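Local atomic coordinates of protein CsuE (Acinetobacter baumannii, PDB entry 6FJY), a protein that serves as the tip adhesion subunit of archaic chaperone-usher Csu pili, probably mediating attachment during biofilm formation. Residues S11-S16 and S174-P179; E24-F29 and P105-L110; R51-S56 and K128-Y133; F59-T64 and S115-V120; V120-S125 and L170-I175. All blocks are in the same frame, centred on the assembly; numbering follows the deposited sequence.

Interaction 1. Residues S11-S16 and S174-P179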
# COMPACT_ATOMS: atom_id res chain seq x y z
N SER D 11 -12.92 7.19 -1.64
CA SER D 11 -12.03 6.13 -2.08
C SER D 11 -11.71 5.20 -0.91
O SER D 11 -11.79 5.59 0.26
CB SER D 11 -10.73 6.68 -2.66
OG SER D 11 -9.97 7.33 -1.66
N ILE D 12 -11.37 3.97 -1.25
CA ILE D 12 -10.88 2.98 -0.30
C ILE D 12 -9.73 2.24 -0.97
O ILE D 12 -9.67 2.14 -2.20
CB ILE D 12 -12.00 2.00 0.15
CG1 ILE D 12 -12.34 1.02 -0.97
CG2 ILE D 12 -13.26 2.75 0.57
CD1 ILE D 12 -13.22 -0.13 -0.53
N SER D 13 -8.81 1.73 -0.15
CA SER D 13 -7.62 1.06 -0.66
C SER D 13 -7.43 -0.28 0.04
O SER D 13 -7.60 -0.38 1.26
CB SER D 13 -6.37 1.94 -0.48
OG SER D 13 -6.45 3.07 -1.31
N VAL D 14 -7.08 -1.30 -0.74
CA VAL D 14 -6.90 -2.66 -0.22
C VAL D 14 -5.75 -3.33 -0.96
O VAL D 14 -5.61 -3.16 -2.18
CB VAL D 14 -8.20 -3.47 -0.32
CG1 VAL D 14 -8.81 -3.39 -1.71
CG2 VAL D 14 -7.96 -4.94 0.07
N PRO D 15 -4.87 -4.05 -0.26
CA PRO D 15 -3.82 -4.81 -0.94
C PRO D 15 -4.41 -5.97 -1.72
O PRO D 15 -5.43 -6.54 -1.35
CB PRO D 15 -2.93 -5.29 0.20
CG PRO D 15 -3.80 -5.25 1.40
CD PRO D 15 -4.69 -4.07 1.20
N SER D 16 -3.72 -6.32 -2.81
CA SER D 16 -4.30 -7.21 -3.81
C SER D 16 -4.50 -8.62 -3.26
O SER D 16 -5.56 -9.22 -3.47
CB SER D 16 -3.40 -7.24 -5.05
OG SER D 16 -3.94 -8.07 -6.05
N SER D 174 -14.67 5.00 -5.47
CA SER D 174 -13.48 4.47 -6.11
C SER D 174 -12.79 3.49 -5.17
O SER D 174 -12.87 3.62 -3.94
CB SER D 174 -12.51 5.59 -6.50
OG SER D 174 -11.42 5.08 -7.24
N ILE D 175 -12.14 2.50 -5.76
CA ILE D 175 -11.41 1.46 -5.04
C ILE D 175 -10.02 1.35 -5.65
O ILE D 175 -9.89 1.14 -6.86
CB ILE D 175 -12.13 0.10 -5.11
CG1 ILE D 175 -13.51 0.18 -4.46
CG2 ILE D 175 -11.28 -1.01 -4.47
CD1 ILE D 175 -14.35 -1.07 -4.69
N THR D 176 -9.00 1.49 -4.82
CA THR D 176 -7.61 1.41 -5.27
C THR D 176 -7.01 0.10 -4.77
O THR D 176 -6.82 -0.09 -3.56
CB THR D 176 -6.80 2.61 -4.77
OG1 THR D 176 -7.36 3.82 -5.30
CG2 THR D 176 -5.36 2.49 -5.21
N VAL D 177 -6.72 -0.79 -5.70
CA VAL D 177 -6.07 -2.06 -5.43
C VAL D 177 -4.57 -1.83 -5.45
O VAL D 177 -4.03 -1.32 -6.43
CB VAL D 177 -6.48 -3.11 -6.47
CG1 VAL D 177 -5.96 -4.47 -6.10
CG2 VAL D 177 -8.01 -3.13 -6.61
N LEU D 178 -3.88 -2.22 -4.34
CA LEU D 178 -2.47 -1.93 -4.14
C LEU D 178 -1.61 -3.13 -4.47
O LEU D 178 -2.03 -4.27 -4.26
CB LEU D 178 -2.21 -1.50 -2.70
CG LEU D 178 -2.87 -0.18 -2.29
CD1 LEU D 178 -2.63 0.09 -0.82
CD2 LEU D 178 -2.32 0.94 -3.13
N PRO D 179 -0.41 -2.90 -4.99
CA PRO D 179 0.55 -4.00 -5.14
C PRO D 179 0.86 -4.62 -3.78
O PRO D 179 0.85 -3.95 -2.75
CB PRO D 179 1.78 -3.31 -5.74
CG PRO D 179 1.25 -2.08 -6.38
CD PRO D 179 0.11 -1.63 -5.52
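Ile12 and Ile175 stand level with each other on neighbouring parallel strands, their side chains side by side and pointing the same way, with CG1 of Ile12 3.8 Å from CG1 of Ile175. Val14 and Val177 share that face. Ser13, Thr176 and Leu178 occupy the other, where Leu178 runs back along strand 11-15. Its CB sits 3.8 Å from Val14 O and 4.1 Å from Pro15 CA. Leu178 CG stays near the same Val14 oxygen, at 4.0 Å. The CD1 branch ends 4.2 Å from CB of Ser13. With chi1 at -65°, Leu178 CG lies opposite its own carbonyl carbon, which directs the chain over Val14 and Ser13. Trp6 of the CsuC chain packs on both Pro15 and Leu178. The backbone bonds alternate in the parallel manner: Thr176 N reaches Ile12 O at 2.8 Å, almost straight at 172°, Val14 N then bonds Thr176 O, and Leu178 N bonds Val14 O. A weak bond from Ser16 N to Leu178 O follows where the short helix 16-21 begins. Parallel pairing of strand 9-15 with the long strand 167-184 is consistent with the Ig-like beta-sandwich fold of this chaperone-bound subunit.

Interaction 2. Residues E24-F29 and P105-L110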
# COMPACT_ATOMS: atom_id res chain seq x y z
N GLU D 24 -12.87 -7.99 1.41
CA GLU D 24 -12.89 -6.79 2.24
C GLU D 24 -14.34 -6.53 2.60
O GLU D 24 -15.19 -6.45 1.71
CB GLU D 24 -12.27 -5.60 1.52
CG GLU D 24 -12.48 -4.28 2.22
CD GLU D 24 -11.26 -3.80 2.95
OE1 GLU D 24 -10.53 -4.64 3.53
OE2 GLU D 24 -11.01 -2.57 2.93
N ASN D 25 -14.62 -6.44 3.89
CA ASN D 25 -15.97 -6.23 4.38
C ASN D 25 -16.00 -4.94 5.20
O ASN D 25 -15.02 -4.61 5.88
CB ASN D 25 -16.45 -7.43 5.22
CG ASN D 25 -16.46 -8.74 4.42
OD1 ASN D 25 -16.68 -8.75 3.22
ND2 ASN D 25 -16.23 -9.86 5.11
N SER D 26 -17.11 -4.22 5.11
CA SER D 26 -17.36 -3.04 5.94
C SER D 26 -16.25 -2.00 5.79
O SER D 26 -15.46 -1.74 6.70
CB SER D 26 -17.55 -3.45 7.41
OG SER D 26 -17.66 -2.33 8.26
N SER D 27 -16.20 -1.40 4.60
CA SER D 27 -15.38 -0.21 4.37
C SER D 27 -16.32 0.99 4.38
O SER D 27 -17.07 1.21 3.43
CB SER D 27 -14.59 -0.30 3.07
OG SER D 27 -13.42 -1.08 3.24
N GLN D 28 -16.26 1.76 5.46
CA GLN D 28 -17.21 2.84 5.70
C GLN D 28 -16.91 4.03 4.81
O GLN D 28 -15.77 4.49 4.72
CB GLN D 28 -17.14 3.24 7.17
CG GLN D 28 -17.79 4.54 7.52
CD GLN D 28 -17.86 4.74 9.02
OE1 GLN D 28 -17.56 3.82 9.79
NE2 GLN D 28 -18.24 5.93 9.44
N PHE D 29 -17.95 4.52 4.12
CA PHE D 29 -17.84 5.72 3.31
C PHE D 29 -19.07 6.59 3.53
O PHE D 29 -20.11 6.13 4.02
CB PHE D 29 -17.68 5.38 1.82
CG PHE D 29 -18.94 4.91 1.15
CD1 PHE D 29 -19.32 3.58 1.19
CD2 PHE D 29 -19.73 5.80 0.44
CE1 PHE D 29 -20.47 3.15 0.56
CE2 PHE D 29 -20.87 5.38 -0.19
CZ PHE D 29 -21.24 4.05 -0.14
N PRO D 105 -23.14 6.89 7.47
CA PRO D 105 -22.24 6.02 6.70
C PRO D 105 -22.97 4.93 5.94
O PRO D 105 -23.96 4.36 6.40
CB PRO D 105 -21.35 5.42 7.79
CG PRO D 105 -22.24 5.34 8.97
CD PRO D 105 -23.15 6.54 8.90
N PHE D 106 -22.46 4.67 4.74
CA PHE D 106 -22.72 3.45 4.00
C PHE D 106 -21.42 2.64 3.95
O PHE D 106 -20.35 3.13 4.32
CB PHE D 106 -23.21 3.76 2.58
CG PHE D 106 -24.68 4.11 2.48
CD1 PHE D 106 -25.43 4.38 3.61
CD2 PHE D 106 -25.30 4.15 1.24
CE1 PHE D 106 -26.77 4.70 3.50
CE2 PHE D 106 -26.64 4.46 1.13
CZ PHE D 106 -27.38 4.74 2.26
N TYR D 107 -21.52 1.41 3.46
CA TYR D 107 -20.41 0.48 3.51
C TYR D 107 -20.24 -0.18 2.16
O TYR D 107 -21.22 -0.55 1.51
CB TYR D 107 -20.61 -0.58 4.62
CG TYR D 107 -20.75 0.02 6.01
CD1 TYR D 107 -19.64 0.27 6.81
CD2 TYR D 107 -22.00 0.38 6.51
CE1 TYR D 107 -19.77 0.83 8.07
CE2 TYR D 107 -22.15 0.94 7.78
CZ TYR D 107 -21.03 1.16 8.55
OH TYR D 107 -21.17 1.72 9.80
N ILE D 108 -18.99 -0.32 1.74
CA ILE D 108 -18.63 -1.12 0.58
C ILE D 108 -18.17 -2.49 1.04
O ILE D 108 -17.31 -2.61 1.93
CB ILE D 108 -17.54 -0.43 -0.26
CG1 ILE D 108 -18.04 0.92 -0.78
CG2 ILE D 108 -17.15 -1.31 -1.43
CD1 ILE D 108 -17.07 1.60 -1.73
N ARG D 109 -18.72 -3.52 0.43
CA ARG D 109 -18.33 -4.91 0.66
C ARG D 109 -17.74 -5.45 -0.64
O ARG D 109 -18.44 -5.55 -1.65
CB ARG D 109 -19.53 -5.75 1.10
CG ARG D 109 -19.18 -7.18 1.48
CD ARG D 109 -20.40 -7.96 1.98
NE ARG D 109 -20.90 -7.46 3.26
CZ ARG D 109 -22.05 -7.84 3.80
NH1 ARG D 109 -22.83 -8.72 3.18
NH2 ARG D 109 -22.43 -7.34 4.97
N LEU D 110 -16.46 -5.79 -0.61
CA LEU D 110 -15.83 -6.52 -1.70
C LEU D 110 -15.87 -8.01 -1.38
O LEU D 110 -15.21 -8.45 -0.42
CB LEU D 110 -14.41 -6.06 -1.90
CG LEU D 110 -14.31 -4.62 -2.38
CD1 LEU D 110 -12.87 -4.18 -2.54
CD2 LEU D 110 -15.04 -4.48 -3.69
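Phe29 lays its ring across Phe106 and Ile108 in an antiparallel strand pair of the Ig-like beta sandwich, a pair interrupted by a beta bulge between Glu24 and Ser27. The dense part is here. Phe29 CZ comes to 3.4 Å from Phe106 CB, and CA of Phe106 lies over one face of the Phe29 ring. Phe29 CD1 meets Ile108 CG1 at 3.5 Å, the two side chains crossing at about a right angle. A chi1 of 75° wedges Phe29 CG between its own backbone N and carbonyl carbon, a position from which the ring reaches across to strand 105-110. Leu173 packs against both Phe29 and Ile108 from strand 167-184, and Tyr50 meets the Phe106 ring.

The face bearing Gln28 and Tyr107 is looser and lies toward solvent. Gln28 runs out extended beside the tyrosine, its amide plane turned 68° from the ring; its CB is 3.7 Å from Tyr107 CE1, while its CG is 3.7 Å from Pro105 CB. At the bulge, exposed Ser26 brings OG to 3.6 Å from Tyr107 CD1, and the register slips by one residue before Ser27 pairs with Ile108. Regular pairing resumes at Ser27 and runs on to Phe29, whose N donates to Phe106 O over 2.8 Å in a nearly linear bond of 177°.

Interaction 3. Residues R51-S56 and K128-Y133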
# COMPACT_ATOMS: atom_id res chain seq x y z
N ARG D 51 -33.87 6.78 -1.21
CA ARG D 51 -34.16 6.18 -2.50
C ARG D 51 -32.88 6.19 -3.31
O ARG D 51 -32.31 7.26 -3.56
CB ARG D 51 -35.28 6.94 -3.24
CG ARG D 51 -35.64 6.35 -4.59
CD ARG D 51 -36.38 7.37 -5.46
NE ARG D 51 -37.56 7.92 -4.79
CZ ARG D 51 -38.33 8.89 -5.27
NH1 ARG D 51 -38.07 9.44 -6.45
NH2 ARG D 51 -39.37 9.31 -4.56
N VAL D 52 -32.42 5.01 -3.72
CA VAL D 52 -31.25 4.93 -4.58
C VAL D 52 -31.66 5.28 -6.00
O VAL D 52 -32.49 4.58 -6.60
CB VAL D 52 -30.59 3.55 -4.50
CG1 VAL D 52 -29.28 3.56 -5.27
CG2 VAL D 52 -30.38 3.17 -3.07
N GLU D 53 -31.10 6.36 -6.54
CA GLU D 53 -31.36 6.73 -7.94
C GLU D 53 -30.37 6.00 -8.84
O GLU D 53 -30.75 5.09 -9.58
CB GLU D 53 -31.29 8.25 -8.12
CG GLU D 53 -32.54 9.02 -7.73
CD GLU D 53 -32.52 10.46 -8.24
OE1 GLU D 53 -31.42 10.95 -8.58
OE2 GLU D 53 -33.58 11.10 -8.31
N GLN D 54 -29.10 6.39 -8.77
CA GLN D 54 -28.04 5.75 -9.54
C GLN D 54 -27.14 4.96 -8.61
O GLN D 54 -26.77 5.42 -7.53
CB GLN D 54 -27.21 6.78 -10.32
CG GLN D 54 -27.93 7.36 -11.52
CD GLN D 54 -26.98 8.04 -12.49
OE1 GLN D 54 -26.01 8.69 -12.09
NE2 GLN D 54 -27.26 7.89 -13.79
N MET D 55 -26.78 3.76 -9.05
CA MET D 55 -25.91 2.88 -8.28
C MET D 55 -25.19 1.97 -9.25
O MET D 55 -25.60 1.79 -10.39
CB MET D 55 -26.72 2.07 -7.26
CG MET D 55 -25.92 1.52 -6.08
SD MET D 55 -26.89 0.31 -5.18
CE MET D 55 -27.38 -0.73 -6.53
N SER D 56 -24.09 1.39 -8.77
CA SER D 56 -23.37 0.38 -9.54
C SER D 56 -22.54 -0.44 -8.58
O SER D 56 -21.78 0.11 -7.78
CB SER D 56 -22.47 1.02 -10.61
OG SER D 56 -21.93 0.03 -11.49
N LYS D 128 -26.23 8.12 -6.38
CA LYS D 128 -27.22 9.18 -6.28
C LYS D 128 -28.36 8.69 -5.40
O LYS D 128 -29.01 7.69 -5.71
CB LYS D 128 -27.75 9.57 -7.67
CG LYS D 128 -26.72 10.28 -8.54
CD LYS D 128 -27.32 10.72 -9.87
CE LYS D 128 -28.44 11.73 -9.69
NZ LYS D 128 -29.11 12.08 -10.98
N VAL D 129 -28.60 9.40 -4.31
CA VAL D 129 -29.62 9.02 -3.35
C VAL D 129 -30.55 10.20 -3.11
O VAL D 129 -30.09 11.34 -2.93
CB VAL D 129 -29.01 8.52 -2.02
CG1 VAL D 129 -30.10 8.07 -1.07
CG2 VAL D 129 -28.05 7.37 -2.28
N LYS D 130 -31.85 9.93 -3.10
CA LYS D 130 -32.85 10.89 -2.68
C LYS D 130 -33.18 10.60 -1.23
O LYS D 130 -33.57 9.47 -0.89
CB LYS D 130 -34.10 10.81 -3.56
CG LYS D 130 -35.07 11.97 -3.35
CD LYS D 130 -36.18 11.96 -4.41
CE LYS D 130 -35.64 12.18 -5.81
NZ LYS D 130 -35.39 13.63 -6.10
N TRP D 131 -33.01 11.61 -0.38
CA TRP D 131 -33.24 11.51 1.05
C TRP D 131 -34.49 12.29 1.44
O TRP D 131 -34.73 13.39 0.94
CB TRP D 131 -32.05 12.05 1.84
CG TRP D 131 -30.74 11.51 1.38
CD1 TRP D 131 -29.96 11.99 0.38
CD2 TRP D 131 -30.04 10.38 1.92
NE1 TRP D 131 -28.82 11.24 0.25
CE2 TRP D 131 -28.85 10.24 1.19
CE3 TRP D 131 -30.32 9.48 2.96
CZ2 TRP D 131 -27.93 9.23 1.47
CZ3 TRP D 131 -29.40 8.48 3.22
CH2 TRP D 131 -28.22 8.36 2.48
N PHE D 132 -35.27 11.70 2.34
CA PHE D 132 -36.43 12.34 2.96
C PHE D 132 -36.22 12.22 4.46
O PHE D 132 -36.28 11.12 5.01
CB PHE D 132 -37.74 11.67 2.53
CG PHE D 132 -37.90 11.51 1.03
CD1 PHE D 132 -37.23 10.50 0.34
CD2 PHE D 132 -38.74 12.35 0.32
CE1 PHE D 132 -37.38 10.35 -1.04
CE2 PHE D 132 -38.91 12.21 -1.06
CZ PHE D 132 -38.23 11.21 -1.74
N TYR D 133 -35.94 13.34 5.13
CA TYR D 133 -35.55 13.29 6.53
C TYR D 133 -36.24 14.38 7.34
O TYR D 133 -36.60 15.44 6.82
CB TYR D 133 -34.02 13.42 6.70
CG TYR D 133 -33.43 14.67 6.10
CD1 TYR D 133 -33.32 15.84 6.85
CD2 TYR D 133 -32.97 14.68 4.79
CE1 TYR D 133 -32.77 16.99 6.31
CE2 TYR D 133 -32.42 15.83 4.24
CZ TYR D 133 -32.33 16.98 4.99
OH TYR D 133 -31.79 18.11 4.44
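A classic beta bulge sets Glu53 and Gln54 together opposite Lys128. Lys128 O takes a bond of 2.6 Å from Glu53 N and a longer, weak one from Gln54 N, while Lys128 N returns a bond to Gln54 O. The bulge turns Glu53 toward strand 128-133, and its carboxylate reaches between two lysines: OE1 lies 3.5 Å from Lys128 NZ in a salt bridge, whereas OE2 stands at a long 3.8 Å from Lys130 NZ. Lys130 NZ has a further salt-bridge partner in Asp168, so its charge is probably shared between two acids. Within the Ig-like beta sandwich these side chains line one face of the antiparallel pair; Val52 and Val129 are buried on the other, where CG1 of Val129 lies over one face of the Trp131 ring. Gln54 runs alongside Lys128, with its OE1 3.3 Å from Lys128 CD. Arg51 and Lys130 also lie side by side: a bend at chi3, -55°, carries the guanidinium over beside Lys130, whose aliphatic CD lies over one guanidinium face, toward its rim and 3.8 Å from Arg51 CZ. NH2 of Arg51 also comes to 3.6 Å from Phe132 CZ, with guanidinium and ring planes 37° apart.

Interaction 4. Residues F59-T64 and S115-V120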
# COMPACT_ATOMS: atom_id res chain seq x y z
N PHE D 59 -17.06 -1.83 -10.46
CA PHE D 59 -15.99 -0.84 -10.52
C PHE D 59 -14.99 -1.27 -11.58
O PHE D 59 -14.61 -2.44 -11.64
CB PHE D 59 -15.28 -0.70 -9.17
CG PHE D 59 -16.13 -0.15 -8.06
CD1 PHE D 59 -17.29 -0.80 -7.66
CD2 PHE D 59 -15.77 1.01 -7.41
CE1 PHE D 59 -18.07 -0.29 -6.65
CE2 PHE D 59 -16.54 1.53 -6.39
CZ PHE D 59 -17.69 0.88 -6.01
N THR D 60 -14.54 -0.32 -12.40
CA THR D 60 -13.71 -0.63 -13.56
C THR D 60 -12.33 -0.01 -13.45
O THR D 60 -12.19 1.15 -13.04
CB THR D 60 -14.36 -0.14 -14.84
OG1 THR D 60 -14.94 1.15 -14.61
CG2 THR D 60 -15.43 -1.11 -15.29
N ASN D 61 -11.33 -0.78 -13.86
CA ASN D 61 -9.99 -0.26 -14.11
C ASN D 61 -9.98 0.36 -15.50
O ASN D 61 -10.26 -0.32 -16.49
CB ASN D 61 -8.95 -1.37 -14.00
CG ASN D 61 -7.53 -0.85 -13.88
OD1 ASN D 61 -7.24 0.30 -14.22
ND2 ASN D 61 -6.63 -1.70 -13.39
N ALA D 62 -9.65 1.65 -15.58
CA ALA D 62 -9.75 2.33 -16.87
C ALA D 62 -8.74 1.83 -17.89
O ALA D 62 -8.87 2.14 -19.07
CB ALA D 62 -9.57 3.84 -16.68
N GLN D 63 -7.75 1.04 -17.46
CA GLN D 63 -6.69 0.57 -18.35
C GLN D 63 -6.92 -0.87 -18.79
O GLN D 63 -6.96 -1.16 -19.99
CB GLN D 63 -5.34 0.70 -17.65
CG GLN D 63 -5.26 1.85 -16.66
CD GLN D 63 -5.28 3.20 -17.34
OE1 GLN D 63 -6.13 4.04 -17.05
NE2 GLN D 63 -4.33 3.42 -18.24
N THR D 64 -7.07 -1.79 -17.84
CA THR D 64 -7.13 -3.20 -18.18
C THR D 64 -8.52 -3.66 -18.58
O THR D 64 -8.65 -4.73 -19.18
CB THR D 64 -6.66 -4.04 -16.99
OG1 THR D 64 -7.55 -3.84 -15.89
CG2 THR D 64 -5.27 -3.61 -16.58
N SER D 115 -9.63 -11.79 -7.81
CA SER D 115 -8.21 -11.62 -8.11
C SER D 115 -8.09 -10.64 -9.28
O SER D 115 -8.54 -10.95 -10.39
CB SER D 115 -7.55 -12.96 -8.45
OG SER D 115 -6.18 -12.80 -8.75
N VAL D 116 -7.49 -9.48 -9.02
CA VAL D 116 -7.44 -8.40 -9.99
C VAL D 116 -6.11 -7.66 -9.85
O VAL D 116 -5.45 -7.71 -8.81
CB VAL D 116 -8.63 -7.42 -9.82
CG1 VAL D 116 -8.26 -6.24 -8.91
CG2 VAL D 116 -9.12 -6.95 -11.16
N SER D 117 -5.71 -6.99 -10.93
CA SER D 117 -4.42 -6.30 -10.96
C SER D 117 -4.48 -5.01 -10.15
O SER D 117 -5.55 -4.42 -9.98
CB SER D 117 -4.01 -5.99 -12.39
OG SER D 117 -4.93 -5.10 -13.00
N PRO D 118 -3.34 -4.56 -9.61
CA PRO D 118 -3.32 -3.27 -8.92
C PRO D 118 -3.63 -2.14 -9.89
O PRO D 118 -3.30 -2.19 -11.07
CB PRO D 118 -1.89 -3.17 -8.38
CG PRO D 118 -1.36 -4.55 -8.40
CD PRO D 118 -2.03 -5.24 -9.55
N GLY D 119 -4.28 -1.12 -9.36
CA GLY D 119 -4.71 0.01 -10.15
C GLY D 119 -5.93 0.65 -9.50
O GLY D 119 -6.39 0.22 -8.45
N VAL D 120 -6.43 1.68 -10.16
CA VAL D 120 -7.63 2.36 -9.68
C VAL D 120 -8.84 1.75 -10.36
O VAL D 120 -8.80 1.39 -11.55
CB VAL D 120 -7.55 3.88 -9.92
CG1 VAL D 120 -7.52 4.20 -11.41
CG2 VAL D 120 -8.71 4.57 -9.24
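Asn61 lays its side chain against the carbonyl of Val120. Its CG is 3.5 Å from Val120 O, and CA of Asn61 makes a CH...O contact with the same oxygen at 3.3 Å, with 158° at the hydrogen. Asn61 OD1 also lies 3.3 Å from Val120 O; both are acceptors, and no hydrogen bond joins them. OD1 turns back instead within its own segment to accept a weak bond from Gln63 N at 3.4 Å, which has the form of an Asx turn. With chi1 at -165°, CG lies opposite the backbone nitrogen, and the amide reaches across toward the bend before strand 119-136. There ND2 is 3.8 Å from Ser117 OG and 4.1 Å from Gly119 CA, contacts too long to count as bonds; its polar partner is Tyr121 OH, through a weak hydrogen bond. Gly119 has a phi of 153°, a backbone shape suited to a residue without a side chain, and ND2 of Asn61 lies on the side where a side chain would point.

Farther out, Thr64 CG2 touches Ser117 OG at 3.9 Å. The hydroxyls of Thr64 and Ser117 both hydrogen-bond to Glu66, whose carboxylate ties the loop after strand 58-61 to the bend. No hydrogen bond crosses the two segments directly. This surface contact marks the end of the pairing between strands 58-61 and 119-136 in the Ig-like fold: Thr60 is the residue bonded to Gln122, Gly119 pairs with Val177 of strand 167-184, and the short helix 16-21 lies near through a weak bond from Ser16 to Val116.

Interaction 5. Residues V120-S125 and L170-I175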
# COMPACT_ATOMS: atom_id res chain seq x y z
N VAL D 120 -6.43 1.68 -10.16
CA VAL D 120 -7.63 2.36 -9.68
C VAL D 120 -8.84 1.75 -10.36
O VAL D 120 -8.80 1.39 -11.55
CB VAL D 120 -7.55 3.88 -9.92
CG1 VAL D 120 -7.52 4.20 -11.41
CG2 VAL D 120 -8.71 4.57 -9.24
N TYR D 121 -9.92 1.61 -9.60
CA TYR D 121 -11.13 0.93 -10.06
C TYR D 121 -12.31 1.84 -9.75
O TYR D 121 -12.70 1.98 -8.58
CB TYR D 121 -11.26 -0.44 -9.40
CG TYR D 121 -10.28 -1.46 -9.95
CD1 TYR D 121 -8.93 -1.39 -9.66
CD2 TYR D 121 -10.71 -2.48 -10.78
CE1 TYR D 121 -8.03 -2.31 -10.17
CE2 TYR D 121 -9.82 -3.41 -11.30
CZ TYR D 121 -8.48 -3.32 -10.99
OH TYR D 121 -7.59 -4.24 -11.50
N GLN D 122 -12.87 2.45 -10.79
CA GLN D 122 -13.90 3.47 -10.64
C GLN D 122 -15.27 2.85 -10.84
O GLN D 122 -15.50 2.13 -11.82
CB GLN D 122 -13.68 4.59 -11.66
CG GLN D 122 -14.54 5.82 -11.40
CD GLN D 122 -14.13 6.55 -10.14
OE1 GLN D 122 -14.97 7.10 -9.42
NE2 GLN D 122 -12.83 6.56 -9.86
N ALA D 123 -16.19 3.13 -9.91
CA ALA D 123 -17.55 2.65 -10.06
C ALA D 123 -18.13 3.15 -11.39
O ALA D 123 -17.79 4.24 -11.86
CB ALA D 123 -18.42 3.11 -8.89
N ASP D 124 -18.96 2.32 -12.01
CA ASP D 124 -19.40 2.61 -13.36
C ASP D 124 -20.49 3.68 -13.39
O ASP D 124 -20.64 4.38 -14.39
CB ASP D 124 -19.89 1.32 -14.03
CG ASP D 124 -18.76 0.34 -14.25
OD1 ASP D 124 -17.62 0.80 -14.42
OD2 ASP D 124 -19.01 -0.88 -14.23
N SER D 125 -21.23 3.81 -12.30
CA SER D 125 -22.21 4.86 -12.11
C SER D 125 -22.03 5.47 -10.72
O SER D 125 -21.71 4.76 -9.76
CB SER D 125 -23.64 4.33 -12.25
OG SER D 125 -24.57 5.39 -12.17
N LEU D 170 -24.99 13.09 -4.21
CA LEU D 170 -24.25 12.60 -5.36
C LEU D 170 -22.80 12.45 -4.95
O LEU D 170 -22.18 13.40 -4.46
CB LEU D 170 -24.36 13.57 -6.55
CG LEU D 170 -24.15 13.10 -7.99
CD1 LEU D 170 -24.07 14.31 -8.95
CD2 LEU D 170 -22.95 12.19 -8.18
N GLY D 171 -22.25 11.25 -5.14
CA GLY D 171 -20.84 11.04 -4.89
C GLY D 171 -20.29 9.98 -5.82
O GLY D 171 -21.02 9.14 -6.35
N SER D 172 -18.98 10.03 -6.00
CA SER D 172 -18.23 9.05 -6.77
C SER D 172 -17.52 8.10 -5.82
O SER D 172 -16.89 8.53 -4.85
CB SER D 172 -17.22 9.73 -7.68
OG SER D 172 -16.38 8.76 -8.28
N LEU D 173 -17.61 6.81 -6.11
CA LEU D 173 -16.96 5.77 -5.33
C LEU D 173 -15.80 5.19 -6.14
O LEU D 173 -15.94 4.93 -7.34
CB LEU D 173 -17.95 4.66 -4.95
CG LEU D 173 -18.91 4.84 -3.77
CD1 LEU D 173 -19.61 6.19 -3.77
CD2 LEU D 173 -19.93 3.72 -3.79
N SER D 174 -14.67 5.00 -5.47
CA SER D 174 -13.48 4.47 -6.11
C SER D 174 -12.79 3.49 -5.17
O SER D 174 -12.87 3.62 -3.94
CB SER D 174 -12.51 5.59 -6.50
OG SER D 174 -11.42 5.08 -7.24
N ILE D 175 -12.14 2.50 -5.76
CA ILE D 175 -11.41 1.46 -5.04
C ILE D 175 -10.02 1.35 -5.65
O ILE D 175 -9.89 1.14 -6.86
CB ILE D 175 -12.13 0.10 -5.11
CG1 ILE D 175 -13.51 0.18 -4.46
CG2 ILE D 175 -11.28 -1.01 -4.47
CD1 ILE D 175 -14.35 -1.07 -4.69
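Strands 120-123 and 170-175 run antiparallel, their axes 152° apart and 4.8 Å from one another at closest approach, with Tyr121 and Ile175 forming a hydrogen-bonded pair and Gln122 and Ser174 the non-hydrogen-bonded pair beside it. In the Ig-like beta sandwich this is a regular pairing of neighbouring strands. Tyr121 N donates to Ile175 O over 2.8 Å, Ile175 N returns a bond to Tyr121 O, and Ala123 N carries the pattern on to Leu173 O at 3.1 Å, with 165° at the hydrogen. Beyond Ala123 the chain turns off, and Asp124 takes its bonds from Ser58 and Thr60.

On the inward face, Tyr121 packs CB against CB of Ile175 at 4.4 Å, and Ile175 O sits at the edge of the tyrosine ring, near its plane. The ring then leads off toward Phe59, Leu68 and Val116, and its hydroxyl is held by Ser117 O. Farther along, the methyl of Ala123 approaches CB of Leu173 at 4.3 Å; Phe59 packs on both of these residues, on Tyr121 and on Ile175.

The face of Gln122 is polar, with Gln122 and Ser172 partly exposed and Ser174 buried. A bend at chi2, 68°, folds the glutamine back over strand 170-175, which brings its amide among the hydroxyls of Ser172 and Ser174. Those serines therefore flank one side chain from alternate positions of a single strand. Val120, which also packs on Ile229 of the CsuC chain, completes the row by setting its CG2 3.4 Å from Ser174 OG.

Strand 167-184 joins interactions 1 and 5, whose centres are 12 Å apart: it pairs with 11-15 along one edge and with 120-123 along the other, sharing Ser174 and Ile175. Interaction 2 packs against both from across the core, Leu110 CD2 meeting Ile175 CD1 at 3.6 Å. Strand 119-136 runs through interactions 3, 4 and 5. Interaction 4 adjoins 5, with Thr60 O 2.7 Å from Gln122 N, whereas 3 lies about 26 Å from 4, centre to centre, and touches 2 through Phe106 CZ and Trp131 CH2, 3.7 Å apart. CsuC packs on residues of interactions 1, 4 and 5, placing that end of the sandwich beside the chaperone.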